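Local coordinates for transcription initiation factor TFIID subunit 5 (Encephalitozoon cuniculi, PDB 2J4B), which is a WD-repeat subunit of the TFIID and SAGA complexes, here its N-terminal NTD2 domain, and probably acts in regulating transcription by RNA polymerase II, at residues A[33-38]-A[70-75]; A[37-42]-A[56-61]. One frame throughout, in Å; residues are numbered along the deposited sequence.

How the interactions relate
Both contacts start from helix 34-47 and lie in the interior of the domain, their centres about 8 Å apart. Interaction 2 is the larger, 404 Å² against 166 Å²: it joins helix 34-47 to the next helix, 51-61, in an antiparallel pair filled by aromatic rings. Interaction 1 spans a wider gap to helix 69-75, which runs parallel, and its only polar touch is a tyrosine hydroxyl; it also reaches a partly exposed border at E71, whereas every touching residue of interaction 2 is buried. F38 serves both. The two partner helices also meet each other, F75 CB lying 3.9 Å from F58 CE1.

Interaction 1: A[33-38]-A[70-75]; sequences LLYPLF and EEIKQF
Y35 reaches across to I72, E71 and F75 and supplies most of what segment 33-38 buries against 70-75. Its CG stands anti to the backbone N (chi1 174°), which carries the ring off the helix and over the gap. The tight part lies along one border of that ring, where I72 CD1 comes 3.6 Å from Y35 CE1. This methyl is close to the plane of the ring, which places the isoleucine tip beside the tyrosine and not above it; the two side chains run alongside with opposite headings. The same methyl meets the F38 ring obliquely, 4.0 Å from F38 CE2, the isoleucine lying roughly perpendicular to the phenylalanine side chain.

The axes of the short helical segments are nearly parallel, at 6°, but 12.6 Å apart, so the gap is bridged by side chains alone, chiefly the tyrosine ring. In this mainly helical part of the TAF5 NTD2 domain, helix 51-61 supplies more of the filling: F58 packs on both I72 and F75, and Y61 lies against F38.

At the far end of Y35 the hydroxyl touches two side chains of the neighbouring helix. Its OH meets the rim of the F75 ring, 3.3 Å from F75 CE2, and also lies 3.4 Å from E71 CB; neither is a hydrogen bond. On the E71 side the contact thins out toward solvent. E71 is partly exposed and lends little more than its CB, since beyond it the chain bends at chi2 (67°) and leads the carboxylate away from the hydroxyl. The acid itself has K68 NZ as a long, weak ionic partner. F75, by contrast, is buried, and F89 and F43 add further rings around it.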
# COMPACT_ATOMS: atom_id res chain seq x y z
N LEU A 33 -4.02 5.11 2.14
CA LEU A 33 -2.64 4.75 1.90
C LEU A 33 -2.40 3.24 2.00
O LEU A 33 -1.51 2.72 1.34
CB LEU A 33 -1.73 5.48 2.89
CG LEU A 33 -0.23 5.19 2.81
CD1 LEU A 33 0.37 5.40 1.40
CD2 LEU A 33 0.55 6.02 3.83
N LEU A 34 -3.16 2.53 2.82
CA LEU A 34 -2.88 1.11 3.01
C LEU A 34 -3.23 0.23 1.80
O LEU A 34 -2.65 -0.84 1.64
CB LEU A 34 -3.56 0.57 4.26
CG LEU A 34 -3.18 1.21 5.60
CD1 LEU A 34 -4.06 0.59 6.73
CD2 LEU A 34 -1.66 1.15 5.91
N TYR A 35 -4.17 0.66 0.95
CA TYR A 35 -4.61 -0.19 -0.16
C TYR A 35 -3.56 -0.36 -1.25
O TYR A 35 -3.22 -1.51 -1.59
CB TYR A 35 -5.91 0.31 -0.80
CG TYR A 35 -6.29 -0.49 -2.04
CD1 TYR A 35 -6.57 -1.85 -1.95
CD2 TYR A 35 -6.34 0.09 -3.29
CE1 TYR A 35 -6.92 -2.58 -3.04
CE2 TYR A 35 -6.69 -0.63 -4.40
CZ TYR A 35 -6.99 -1.97 -4.28
OH TYR A 35 -7.33 -2.72 -5.40
N PRO A 36 -3.08 0.75 -1.83
CA PRO A 36 -1.98 0.66 -2.80
C PRO A 36 -0.71 0.07 -2.21
O PRO A 36 -0.04 -0.70 -2.87
CB PRO A 36 -1.77 2.12 -3.25
CG PRO A 36 -2.40 2.94 -2.19
CD PRO A 36 -3.52 2.15 -1.65
N LEU A 37 -0.38 0.41 -0.97
CA LEU A 37 0.77 -0.20 -0.33
C LEU A 37 0.62 -1.72 -0.23
O LEU A 37 1.56 -2.48 -0.49
CB LEU A 37 0.95 0.38 1.07
CG LEU A 37 2.09 -0.21 1.90
CD1 LEU A 37 3.42 -0.35 1.10
CD2 LEU A 37 2.27 0.67 3.17
N PHE A 38 -0.58 -2.15 0.17
CA PHE A 38 -0.95 -3.56 0.28
C PHE A 38 -0.75 -4.36 -1.01
O PHE A 38 -0.11 -5.40 -1.02
CB PHE A 38 -2.41 -3.65 0.72
CG PHE A 38 -3.01 -5.01 0.62
CD1 PHE A 38 -2.75 -5.97 1.59
CD2 PHE A 38 -3.89 -5.33 -0.41
CE1 PHE A 38 -3.35 -7.23 1.52
CE2 PHE A 38 -4.50 -6.58 -0.48
CZ PHE A 38 -4.23 -7.52 0.48
N GLU A 70 -14.32 -5.57 -4.74
CA GLU A 70 -14.42 -5.92 -6.16
C GLU A 70 -13.04 -6.12 -6.75
O GLU A 70 -12.79 -7.10 -7.45
CB GLU A 70 -15.11 -4.79 -6.93
CG GLU A 70 -16.43 -4.29 -6.34
CD GLU A 70 -17.63 -4.89 -7.01
OE1 GLU A 70 -17.50 -5.35 -8.16
OE2 GLU A 70 -18.72 -4.89 -6.39
N GLU A 71 -12.14 -5.17 -6.47
CA GLU A 71 -10.79 -5.16 -7.04
C GLU A 71 -9.90 -6.18 -6.35
O GLU A 71 -9.07 -6.84 -6.99
CB GLU A 71 -10.17 -3.76 -6.92
CG GLU A 71 -10.83 -2.70 -7.79
CD GLU A 71 -12.26 -2.37 -7.36
OE1 GLU A 71 -12.43 -1.80 -6.27
OE2 GLU A 71 -13.20 -2.68 -8.13
N ILE A 72 -10.08 -6.32 -5.04
CA ILE A 72 -9.39 -7.37 -4.28
C ILE A 72 -9.61 -8.75 -4.92
O ILE A 72 -8.66 -9.50 -5.12
CB ILE A 72 -9.87 -7.43 -2.81
CG1 ILE A 72 -9.57 -6.11 -2.09
CG2 ILE A 72 -9.23 -8.60 -2.08
CD1 ILE A 72 -8.10 -5.78 -2.00
N LYS A 73 -10.85 -9.07 -5.27
CA LYS A 73 -11.14 -10.38 -5.86
C LYS A 73 -10.59 -10.53 -7.27
O LYS A 73 -10.41 -11.65 -7.74
CB LYS A 73 -12.65 -10.66 -5.84
CG LYS A 73 -12.99 -12.11 -6.21
CD LYS A 73 -14.49 -12.34 -6.26
CE LYS A 73 -14.79 -13.76 -6.69
NZ LYS A 73 -14.08 -14.11 -7.96
N GLN A 74 -10.33 -9.43 -7.96
CA GLN A 74 -9.59 -9.51 -9.23
C GLN A 74 -8.14 -9.95 -8.97
O GLN A 74 -7.60 -10.78 -9.70
CB GLN A 74 -9.61 -8.17 -9.97
CG GLN A 74 -10.74 -8.02 -10.99
CD GLN A 74 -10.59 -6.75 -11.82
OE1 GLN A 74 -10.87 -5.65 -11.35
NE2 GLN A 74 -10.14 -6.90 -13.06
N PHE A 75 -7.52 -9.41 -7.92
CA PHE A 75 -6.13 -9.74 -7.60
C PHE A 75 -5.97 -11.11 -6.94
O PHE A 75 -4.93 -11.74 -7.05
CB PHE A 75 -5.53 -8.70 -6.68
CG PHE A 75 -5.40 -7.34 -7.29
CD1 PHE A 75 -4.57 -7.13 -8.37
CD2 PHE A 75 -6.08 -6.27 -6.77
CE1 PHE A 75 -4.44 -5.86 -8.91
CE2 PHE A 75 -5.95 -5.03 -7.31
CZ PHE A 75 -5.13 -4.82 -8.38

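Interaction 2: A[37-42]-A[56-61]; sequences LFIHIY and EFFEKY
F57 and F58, successive residues of helix 51-61, present their rings to the ring of F38 and so build an aromatic cluster with Y42 inside an antiparallel helix pair; the segment axes run at 158° and come within 9.9 Å. F38 buries the most surface. It and F57 point past one another from their two helices, the ring planes 30° apart and barely overlapping, and F38 CD1 approaches F57 CE2 to 3.3 Å. Toward F58 the F38 ring leads with its far end: F38 CZ lies 3.6 Å from F58 CD1, and the F58 side chain runs nearly square to that of F38.

Each phenylalanine of helix 51-61 also has a second partner. The I41 methyl CG2 sits over one face of the F57 ring, offset toward the rim, in a CH-pi contact 3.8 Å from its centroid. Y12 of helix 8-21 meets F57 edge-to-face. A chi1 of -170° extends the F58 ring opposite its backbone N and lays it against Y42, whose hydroxyl is held by a weak hydrogen bond to I78 O. F58 CD1 stands over the centre of the Y42 ring, 3.4 Å above its plane.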
# COMPACT_ATOMS: atom_id res chain seq x y z
N LEU A 37 -0.38 0.41 -0.97
CA LEU A 37 0.77 -0.20 -0.33
C LEU A 37 0.62 -1.72 -0.23
O LEU A 37 1.56 -2.48 -0.49
CB LEU A 37 0.95 0.38 1.07
CG LEU A 37 2.09 -0.21 1.90
CD1 LEU A 37 3.42 -0.35 1.10
CD2 LEU A 37 2.27 0.67 3.17
N PHE A 38 -0.58 -2.15 0.17
CA PHE A 38 -0.95 -3.56 0.28
C PHE A 38 -0.75 -4.36 -1.01
O PHE A 38 -0.11 -5.40 -1.02
CB PHE A 38 -2.41 -3.65 0.72
CG PHE A 38 -3.01 -5.01 0.62
CD1 PHE A 38 -2.75 -5.97 1.59
CD2 PHE A 38 -3.89 -5.33 -0.41
CE1 PHE A 38 -3.35 -7.23 1.52
CE2 PHE A 38 -4.50 -6.58 -0.48
CZ PHE A 38 -4.23 -7.52 0.48
N ILE A 39 -1.33 -3.86 -2.09
CA ILE A 39 -1.19 -4.51 -3.39
C ILE A 39 0.28 -4.55 -3.74
O ILE A 39 0.80 -5.57 -4.18
CB ILE A 39 -1.98 -3.75 -4.49
CG1 ILE A 39 -3.49 -3.88 -4.23
CG2 ILE A 39 -1.63 -4.28 -5.88
CD1 ILE A 39 -3.99 -5.31 -4.14
N HIS A 40 0.96 -3.43 -3.52
CA HIS A 40 2.36 -3.33 -3.91
C HIS A 40 3.23 -4.34 -3.18
O HIS A 40 4.18 -4.86 -3.76
CB HIS A 40 2.88 -1.90 -3.72
CG HIS A 40 2.70 -1.04 -4.92
ND1 HIS A 40 3.27 -1.34 -6.14
CD2 HIS A 40 2.00 0.10 -5.10
CE1 HIS A 40 2.94 -0.41 -7.02
NE2 HIS A 40 2.16 0.48 -6.41
N ILE A 41 2.95 -4.58 -1.91
CA ILE A 41 3.65 -5.64 -1.16
C ILE A 41 3.36 -7.04 -1.73
O ILE A 41 4.27 -7.85 -1.91
CB ILE A 41 3.29 -5.58 0.35
CG1 ILE A 41 3.86 -4.28 0.95
CG2 ILE A 41 3.80 -6.81 1.08
CD1 ILE A 41 3.32 -3.96 2.33
N TYR A 42 2.10 -7.29 -2.02
CA TYR A 42 1.67 -8.52 -2.67
C TYR A 42 2.39 -8.76 -4.00
O TYR A 42 2.91 -9.84 -4.24
CB TYR A 42 0.18 -8.43 -2.91
CG TYR A 42 -0.48 -9.67 -3.48
CD1 TYR A 42 -0.54 -10.86 -2.75
CD2 TYR A 42 -1.09 -9.64 -4.74
CE1 TYR A 42 -1.16 -11.98 -3.25
CE2 TYR A 42 -1.72 -10.77 -5.25
CZ TYR A 42 -1.75 -11.94 -4.49
OH TYR A 42 -2.37 -13.06 -4.98
N GLU A 56 -0.52 -15.66 1.84
CA GLU A 56 -0.80 -15.47 3.27
C GLU A 56 -1.01 -14.00 3.63
O GLU A 56 -1.90 -13.66 4.42
CB GLU A 56 0.34 -16.03 4.13
CG GLU A 56 0.75 -17.45 3.81
CD GLU A 56 1.38 -18.16 5.00
OE1 GLU A 56 1.61 -17.50 6.04
OE2 GLU A 56 1.61 -19.40 4.89
N PHE A 57 -0.17 -13.12 3.09
CA PHE A 57 -0.23 -11.70 3.39
C PHE A 57 -1.53 -11.09 2.85
O PHE A 57 -2.23 -10.36 3.54
CB PHE A 57 0.97 -10.97 2.78
CG PHE A 57 0.85 -9.47 2.81
CD1 PHE A 57 1.19 -8.76 3.94
CD2 PHE A 57 0.39 -8.77 1.71
CE1 PHE A 57 1.07 -7.37 3.98
CE2 PHE A 57 0.26 -7.40 1.73
CZ PHE A 57 0.60 -6.69 2.88
N PHE A 58 -1.82 -11.41 1.60
CA PHE A 58 -3.03 -10.98 0.93
C PHE A 58 -4.26 -11.38 1.75
O PHE A 58 -5.08 -10.55 2.13
CB PHE A 58 -3.07 -11.62 -0.46
CG PHE A 58 -4.14 -11.07 -1.34
CD1 PHE A 58 -3.92 -9.95 -2.11
CD2 PHE A 58 -5.37 -11.69 -1.41
CE1 PHE A 58 -4.91 -9.45 -2.94
CE2 PHE A 58 -6.36 -11.19 -2.22
CZ PHE A 58 -6.13 -10.07 -2.98
N GLU A 59 -4.39 -12.67 2.02
CA GLU A 59 -5.54 -13.19 2.74
C GLU A 59 -5.70 -12.56 4.12
O GLU A 59 -6.82 -12.36 4.59
CB GLU A 59 -5.44 -14.71 2.89
CG GLU A 59 -5.55 -15.48 1.58
CD GLU A 59 -6.82 -15.17 0.82
OE1 GLU A 59 -7.90 -15.12 1.44
OE2 GLU A 59 -6.74 -14.99 -0.42
N LYS A 60 -4.59 -12.26 4.78
CA LYS A 60 -4.62 -11.77 6.15
C LYS A 60 -5.19 -10.36 6.22
O LYS A 60 -6.08 -10.09 7.01
CB LYS A 60 -3.23 -11.81 6.76
CG LYS A 60 -3.17 -11.30 8.20
CD LYS A 60 -1.79 -11.45 8.82
CE LYS A 60 -1.50 -12.88 9.22
NZ LYS A 60 -1.06 -13.71 8.05
N TYR A 61 -4.69 -9.47 5.36
CA TYR A 61 -5.06 -8.06 5.42
C TYR A 61 -6.03 -7.60 4.32
O TYR A 61 -6.28 -6.40 4.20
CB TYR A 61 -3.81 -7.18 5.39
CG TYR A 61 -2.78 -7.56 6.42
CD1 TYR A 61 -2.95 -7.24 7.76
CD2 TYR A 61 -1.62 -8.22 6.05
CE1 TYR A 61 -2.01 -7.60 8.71
CE2 TYR A 61 -0.67 -8.59 6.99
CZ TYR A 61 -0.87 -8.27 8.31
OH TYR A 61 0.09 -8.65 9.23